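Local coordinates for sensor protein (Vibrio parahaemolyticus, PDB 3I9Y) that forms the sensor domain of the TMAO-responsive receptor TorS, a membrane histidine kinase that probably uses ATP to phosphorylate a histidine, at residues A[195-198]-A[199-203]; A[231-234]-A[235-238]; A[238-241]-A[242-246]. All coordinates share one frame; numbering follows the deposited sequence.

Interaction 1: A[195-198]-A[199-203]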
loop_
_atom_site.group_PDB
_atom_site.type_symbol
_atom_site.label_atom_id
_atom_site.label_comp_id
_atom_site.label_asym_id
_atom_site.label_seq_id
_atom_site.Cartn_x
_atom_site.Cartn_y
_atom_site.Cartn_z
ATOM N N ALA A 195 -18.372 1.823 13.139
ATOM C CA ALA A 195 -19.716 1.615 12.643
ATOM C C ALA A 195 -20.009 0.072 12.289
ATOM O O ALA A 195 -21.075 -0.491 12.597
ATOM C CB ALA A 195 -19.924 2.457 11.450
ATOM N N PHE A 196 -19.043 -0.668 11.787
ATOM C CA PHE A 196 -19.299 -2.035 11.336
ATOM C C PHE A 196 -19.333 -2.755 12.590
ATOM O O PHE A 196 -20.107 -3.733 12.767
ATOM C CB PHE A 196 -18.039 -2.560 10.520
ATOM C CG PHE A 196 -18.063 -4.040 10.213
ATOM C CD1 PHE A 196 -18.507 -4.488 8.938
ATOM C CD2 PHE A 196 -17.627 -4.950 11.117
ATOM C CE1 PHE A 196 -18.510 -5.845 8.624
ATOM C CE2 PHE A 196 -17.614 -6.328 10.824
ATOM C CZ PHE A 196 -18.061 -6.798 9.593
ATOM N N GLU A 197 -18.470 -2.343 13.552
ATOM C CA GLU A 197 -18.508 -3.126 14.817
ATOM C C GLU A 197 -19.893 -2.961 15.597
ATOM O O GLU A 197 -20.372 -3.891 16.258
ATOM C CB GLU A 197 -17.448 -2.638 15.775
ATOM C CG GLU A 197 -17.547 -3.371 17.110
ATOM C CD GLU A 197 -16.336 -3.011 18.059
ATOM O OE1 GLU A 197 -15.870 -1.810 18.157
ATOM O OE2 GLU A 197 -15.803 -3.962 18.696
ATOM N N ASN A 198 -20.450 -1.775 15.575
ATOM C CA ASN A 198 -21.747 -1.501 16.321
ATOM C C ASN A 198 -22.851 -2.364 15.565
ATOM O O ASN A 198 -23.601 -3.096 16.195
ATOM C CB ASN A 198 -22.095 -0.025 16.216
ATOM C CG ASN A 198 -21.111 0.920 17.053
ATOM O OD1 ASN A 198 -20.449 0.481 18.102
ATOM N ND2 ASN A 198 -21.023 2.245 16.606
ATOM N N ASN A 199 -22.798 -2.422 14.229
ATOM C CA ASN A 199 -23.775 -3.236 13.452
ATOM C C ASN A 199 -23.684 -4.649 13.772
ATOM O O ASN A 199 -24.681 -5.333 13.879
ATOM C CB ASN A 199 -23.569 -3.068 12.008
ATOM C CG ASN A 199 -24.074 -1.852 11.593
ATOM O OD1 ASN A 199 -24.831 -1.309 12.382
ATOM N ND2 ASN A 199 -23.724 -1.288 10.374
ATOM N N LEU A 200 -22.462 -5.156 13.904
ATOM C CA LEU A 200 -22.284 -6.512 14.293
ATOM C C LEU A 200 -22.944 -6.836 15.701
ATOM O O LEU A 200 -23.490 -7.915 15.934
ATOM C CB LEU A 200 -20.790 -6.747 14.321
ATOM C CG LEU A 200 -20.651 -8.184 14.598
ATOM C CD1 LEU A 200 -20.833 -9.045 13.286
ATOM C CD2 LEU A 200 -19.281 -8.384 15.051
ATOM N N LYS A 201 -22.772 -5.897 16.653
ATOM C CA LYS A 201 -23.367 -5.998 18.014
ATOM C C LYS A 201 -24.965 -6.013 17.836
ATOM O O LYS A 201 -25.607 -6.920 18.361
ATOM C CB LYS A 201 -22.963 -4.733 18.863
ATOM C CG LYS A 201 -21.369 -4.661 19.192
ATOM C CD LYS A 201 -20.993 -3.625 20.471
ATOM C CE LYS A 201 -19.580 -2.880 20.391
ATOM N NZ LYS A 201 -19.792 -1.335 20.148
ATOM N N ILE A 202 -25.532 -5.035 17.119
ATOM C CA ILE A 202 -26.965 -4.989 16.869
ATOM C C ILE A 202 -27.435 -6.338 16.225
ATOM O O ILE A 202 -28.399 -6.949 16.620
ATOM C CB ILE A 202 -27.297 -3.898 15.952
ATOM C CG1 ILE A 202 -27.164 -2.595 16.771
ATOM C CG2 ILE A 202 -28.849 -4.052 15.418
ATOM C CD1 ILE A 202 -27.344 -1.275 15.881
ATOM N N MET A 203 -26.685 -6.800 15.217
ATOM C CA MET A 203 -26.967 -8.024 14.611
ATOM C C MET A 203 -26.980 -9.217 15.593
ATOM O O MET A 203 -27.892 -10.114 15.511
ATOM C CB MET A 203 -25.910 -8.312 13.541
ATOM C CG MET A 203 -26.349 -9.370 12.844
ATOM S SD MET A 203 -27.102 -8.449 11.333
ATOM C CE MET A 203 -25.500 -8.048 10.532
#
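The carboxamide of Asn-199 lies flat against the backbone one turn back: Ala-195 O sits over one of its faces, 3.4 Å from Asn-199 CG. At the edge of that amide, ND2 is held by a hydrogen bond to Gln-176 OE1, so one face rests on a carbonyl oxygen and the edge is tethered. The carboxamide of Asn-198 is used differently. Lys-201 NZ approaches it in the plane of its carbonyl and bonds to Asn-198 OD1 at 2.8 Å. A third flat group, the carboxylate of Glu-197, has the lysine chain above one face, with Lys-201 CE 4.0 Å from Glu-197 CD.

Lys-201 therefore runs between two residues of the preceding turn. Its CG stands beside its own backbone N (chi1 -67°), close over Glu-197 O, and bends at chi3 and chi4 then turn the ammonium back to Asn-198. Glu-197, extended, stops short of a salt bridge: its OE1 is 4.4 Å from Lys-201 NZ, near enough that the opposite charges may still attract. Beneath these side chains the backbone is regular alpha helix, with N-H groups of residues 199 to 202 bonded to the carbonyls four residues earlier.

The Asn-198 to Lys-201 bond lies on the outer, exposed side of helix 186-208, while Phe-196, Leu-200 and Met-203 turn inward. An apolar inner face with an i to i+3 polar pair outside fits a helix of the stacked four-helix bundles of this sensor domain. Phe-196 meets Ile-177, and Met-203 reaches Leu-169 and Met-173, packing this helix against helix 158-180; Phe-196 also meets the ring of Phe-233 on helix 232-267, and Leu-200 and Met-203 both touch Leu-223 of helix 213-228.

Interaction 2: A[231-234]-A[235-238]; sequences VVFT and ILLQ
Leu-237 lies close on the preceding turn, its CG 3.2 Å from Phe-233 O and its CD1 close behind. Beside it Leu-236 lays CG against Val-232 O at 3.5 Å and sends CD1 obliquely to the Phe-233 ring, 4.3 Å from Phe-233 CD1. Phe-233 and Leu-236 are buried, Leu-237 partly so: the first two reach Ala-180, and Leu-237 packs on Val-186, Ile-189 and Gln-193.

The exposed side is looser and more polar. Thr-234 has its hydroxyl wedged between backbone N and carbonyl carbon (chi1 64°), from where OG1 donates to a lone pair of Val-231 O at 3.0 Å. That oxygen is gripped three times, since it also accepts from Thr-234 N and, over 3.3 Å, from Ile-235 N. Farther along, the backbone N of Gln-238 bonds to Thr-234 O, while its extended side chain only carries the amide past that oxygen, Gln-238 CD staying 3.6 Å from it.

Ile-235 turns to Ile-97 and Arg-100 of helix 63-114. An amphipathic turn near the start of the helix, apolar toward its partner helices and with a threonine hydroxyl bonded back to a carbonyl on the exposed side, suits a four-helix bundle, and this domain stacks two such bundles.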
loop_
_atom_site.group_PDB
_atom_site.type_symbol
_atom_site.label_atom_id
_atom_site.label_comp_id
_atom_site.label_asym_id
_atom_site.label_seq_id
_atom_site.Cartn_x
_atom_site.Cartn_y
_atom_site.Cartn_z
ATOM N N VAL A 231 -10.292 -7.860 12.017
ATOM C CA VAL A 231 -8.801 -7.503 11.939
ATOM C C VAL A 231 -8.584 -6.892 10.544
ATOM O O VAL A 231 -7.603 -6.170 10.372
ATOM C CB VAL A 231 -7.745 -8.698 11.961
ATOM C CG1 VAL A 231 -8.117 -9.713 12.996
ATOM C CG2 VAL A 231 -7.959 -9.561 10.799
ATOM N N VAL A 232 -9.469 -7.093 9.533
ATOM C CA VAL A 232 -9.192 -6.434 8.167
ATOM C C VAL A 232 -9.128 -4.873 8.299
ATOM O O VAL A 232 -8.431 -4.180 7.573
ATOM C CB VAL A 232 -10.236 -6.856 7.194
ATOM C CG1 VAL A 232 -11.547 -6.063 7.450
ATOM C CG2 VAL A 232 -9.789 -6.522 5.780
ATOM N N PHE A 233 -9.850 -4.236 9.254
ATOM C CA PHE A 233 -9.793 -2.820 9.354
ATOM C C PHE A 233 -8.350 -2.429 9.937
ATOM O O PHE A 233 -7.860 -1.334 9.612
ATOM C CB PHE A 233 -10.888 -2.304 10.377
ATOM C CG PHE A 233 -12.283 -2.355 9.775
ATOM C CD1 PHE A 233 -12.696 -1.386 8.853
ATOM C CD2 PHE A 233 -13.100 -3.442 10.129
ATOM C CE1 PHE A 233 -13.919 -1.517 8.307
ATOM C CE2 PHE A 233 -14.354 -3.600 9.573
ATOM C CZ PHE A 233 -14.795 -2.658 8.664
ATOM N N THR A 234 -7.671 -3.268 10.726
ATOM C CA THR A 234 -6.395 -2.722 11.146
ATOM C C THR A 234 -5.474 -2.961 9.975
ATOM O O THR A 234 -4.543 -2.225 9.878
ATOM C CB THR A 234 -5.779 -3.381 12.353
ATOM O OG1 THR A 234 -5.512 -4.705 11.958
ATOM C CG2 THR A 234 -6.832 -3.608 13.479
ATOM N N ILE A 235 -5.745 -3.850 8.990
ATOM C CA ILE A 235 -4.797 -4.008 7.812
ATOM C C ILE A 235 -5.047 -2.814 6.856
ATOM O O ILE A 235 -4.107 -2.227 6.247
ATOM C CB ILE A 235 -5.000 -5.341 7.097
ATOM C CG1 ILE A 235 -4.783 -6.492 8.169
ATOM C CG2 ILE A 235 -3.899 -5.426 6.015
ATOM C CD1 ILE A 235 -5.166 -7.920 7.567
ATOM N N LEU A 236 -6.314 -2.327 6.830
ATOM C CA LEU A 236 -6.628 -1.136 5.999
ATOM C C LEU A 236 -5.868 0.077 6.558
ATOM O O LEU A 236 -5.391 0.965 5.723
ATOM C CB LEU A 236 -8.142 -0.785 5.925
ATOM C CG LEU A 236 -8.806 -1.843 5.005
ATOM C CD1 LEU A 236 -10.407 -1.621 5.273
ATOM C CD2 LEU A 236 -8.614 -1.527 3.500
ATOM N N LEU A 237 -5.740 0.155 7.899
ATOM C CA LEU A 237 -4.958 1.296 8.429
ATOM C C LEU A 237 -3.449 1.145 8.098
ATOM O O LEU A 237 -2.786 2.182 7.840
ATOM C CB LEU A 237 -5.115 1.520 10.005
ATOM C CG LEU A 237 -6.690 1.618 10.248
ATOM C CD1 LEU A 237 -7.173 1.329 11.665
ATOM C CD2 LEU A 237 -7.107 3.133 9.895
ATOM N N GLN A 238 -2.909 -0.118 8.142
ATOM C CA GLN A 238 -1.535 -0.238 7.818
ATOM C C GLN A 238 -1.358 0.131 6.321
ATOM O O GLN A 238 -0.360 0.658 6.014
ATOM C CB GLN A 238 -1.094 -1.707 8.040
ATOM C CG GLN A 238 -1.013 -1.924 9.582
ATOM C CD GLN A 238 -1.199 -3.506 9.880
ATOM O OE1 GLN A 238 -1.527 -4.279 8.988
ATOM N NE2 GLN A 238 -1.061 -3.886 11.058
#

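Interaction 3: A[238-241]-A[242-246]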
loop_
_atom_site.group_PDB
_atom_site.type_symbol
_atom_site.label_atom_id
_atom_site.label_comp_id
_atom_site.label_asym_id
_atom_site.label_seq_id
_atom_site.Cartn_x
_atom_site.Cartn_y
_atom_site.Cartn_z
ATOM N N GLN A 238 -2.909 -0.118 8.142
ATOM C CA GLN A 238 -1.535 -0.238 7.818
ATOM C C GLN A 238 -1.358 0.131 6.321
ATOM O O GLN A 238 -0.360 0.658 6.014
ATOM C CB GLN A 238 -1.094 -1.707 8.040
ATOM C CG GLN A 238 -1.013 -1.924 9.582
ATOM C CD GLN A 238 -1.199 -3.506 9.880
ATOM O OE1 GLN A 238 -1.527 -4.279 8.988
ATOM N NE2 GLN A 238 -1.061 -3.886 11.058
ATOM N N GLN A 239 -2.285 -0.249 5.426
ATOM C CA GLN A 239 -2.115 0.004 4.021
ATOM C C GLN A 239 -2.196 1.573 3.951
ATOM O O GLN A 239 -1.446 2.167 3.161
ATOM C CB GLN A 239 -3.304 -0.538 3.208
ATOM C CG GLN A 239 -3.372 -0.041 1.857
ATOM C CD GLN A 239 -4.475 -0.800 1.091
ATOM O OE1 GLN A 239 -5.734 -0.434 1.217
ATOM N NE2 GLN A 239 -4.086 -1.751 0.280
ATOM N N TYR A 240 -3.065 2.237 4.731
ATOM C CA TYR A 240 -3.054 3.735 4.554
ATOM C C TYR A 240 -1.636 4.320 4.904
ATOM O O TYR A 240 -1.114 5.126 4.194
ATOM C CB TYR A 240 -4.074 4.409 5.494
ATOM C CG TYR A 240 -3.932 5.884 5.613
ATOM C CD1 TYR A 240 -4.581 6.714 4.681
ATOM C CD2 TYR A 240 -3.217 6.460 6.641
ATOM C CE1 TYR A 240 -4.589 8.167 4.816
ATOM C CE2 TYR A 240 -3.099 7.923 6.715
ATOM C CZ TYR A 240 -3.804 8.751 5.813
ATOM O OH TYR A 240 -3.616 10.136 5.752
ATOM N N GLU A 241 -1.107 3.976 6.068
ATOM C CA GLU A 241 0.202 4.453 6.546
ATOM C C GLU A 241 1.319 4.047 5.547
ATOM O O GLU A 241 2.150 4.875 5.248
ATOM C CB GLU A 241 0.640 3.873 7.909
ATOM C CG GLU A 241 -0.449 3.906 8.819
ATOM C CD GLU A 241 -0.258 3.058 10.264
ATOM O OE1 GLU A 241 -0.130 1.791 10.417
ATOM O OE2 GLU A 241 -0.288 3.758 11.297
ATOM N N ASN A 242 1.234 2.856 4.941
ATOM C CA ASN A 242 2.301 2.410 4.037
ATOM C C ASN A 242 2.152 3.228 2.770
ATOM O O ASN A 242 3.189 3.648 2.148
ATOM C CB ASN A 242 2.212 0.928 3.717
ATOM C CG ASN A 242 3.417 0.429 2.878
ATOM O OD1 ASN A 242 3.274 -0.014 1.749
ATOM N ND2 ASN A 242 4.584 0.502 3.417
ATOM N N ASN A 243 0.939 3.484 2.322
ATOM C CA ASN A 243 0.815 4.329 1.075
ATOM C C ASN A 243 1.344 5.739 1.341
ATOM O O ASN A 243 2.017 6.367 0.451
ATOM C CB ASN A 243 -0.598 4.537 0.603
ATOM C CG ASN A 243 -1.140 3.200 -0.033
ATOM O OD1 ASN A 243 -0.304 2.275 -0.357
ATOM N ND2 ASN A 243 -2.502 3.070 -0.225
ATOM N N GLU A 244 1.104 6.225 2.547
ATOM C CA GLU A 244 1.504 7.577 2.774
ATOM C C GLU A 244 3.152 7.666 2.827
ATOM O O GLU A 244 3.817 8.588 2.306
ATOM C CB GLU A 244 0.921 7.925 4.097
ATOM C CG GLU A 244 1.552 8.966 4.691
ATOM C CD GLU A 244 0.472 9.854 5.233
ATOM O OE1 GLU A 244 0.432 10.101 6.512
ATOM O OE2 GLU A 244 -0.354 10.295 4.331
ATOM N N GLN A 245 3.721 6.703 3.482
ATOM C CA GLN A 245 5.139 6.606 3.613
ATOM C C GLN A 245 5.692 6.416 2.135
ATOM O O GLN A 245 6.680 7.059 1.636
ATOM C CB GLN A 245 5.454 5.379 4.498
ATOM C CG GLN A 245 6.890 5.210 4.305
ATOM C CD GLN A 245 7.613 6.304 5.326
ATOM O OE1 GLN A 245 6.846 7.198 6.044
ATOM N NE2 GLN A 245 9.007 6.213 5.414
ATOM N N SER A 246 5.005 5.667 1.321
ATOM C CA SER A 246 5.564 5.524 0.006
ATOM C C SER A 246 5.471 6.841 -0.857
ATOM O O SER A 246 6.411 7.200 -1.655
ATOM C CB SER A 246 5.036 4.193 -0.571
ATOM O OG SER A 246 4.670 4.429 -1.858
#
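Tyr-240 and Glu-244 both set CG opposite their own backbone N (chi1 167° and 158°), but the glutamate bends at chi2 and carries its carboxylate up toward the phenol end of the tyrosine one turn before it. The two side chains slant across each other, ring and carboxylate planes 56° apart, and Glu-244 OE2 comes to 3.6 Å from Tyr-240 OH. That is a loose approach of polar ends, with both residues partly exposed.

Gln-239 and Asn-243 make a more parallel pair. They run side by side in the same direction with their amide planes only 17° apart, Asn-243 ND2 lying 3.8 Å from Gln-239 CG. The asparagine amide also spreads its face over the backbone, with Gln-239 O 3.4 Å from Asn-243 CG. Underneath, Asn-243 N bonds to that same carbonyl oxygen at 2.9 Å, one of four successive i to i+4 bonds that continue the helix from Gln-238 O to Gln-245 N.

Gln-245 leads its amide off to Glu-82, whose OE2 accepts from NE2. This is a polar surface turn within the helical bundle of the sensor domain, backed by a long neighbour. Helix 63-114 flanks this part of helix 232-267: Gln-239 touches Ile-97, Asn-242 is buried against Arg-89 and Lys-90, and Ser-246 rests on Thr-86.

In the fold
Interaction 2 is the hub. Across the bundle it touches interaction 1, where Phe-196 CB meets Phe-233 CZ at 3.7 Å with the two rings inclined by about 55°, although the centres of the two contacts are about 17 Å apart. Along the chain it runs straight into interaction 3: both lie on helix 232-267, share Gln-238, and have centres about 11 Å apart. Interactions 1 and 3 do not meet, their nearest atoms being about 15 Å apart. The path thus goes from helix 186-208 through an aromatic pair to the beginning of helix 232-267, then along that helix toward the middle of the chain, beside helix 63-114.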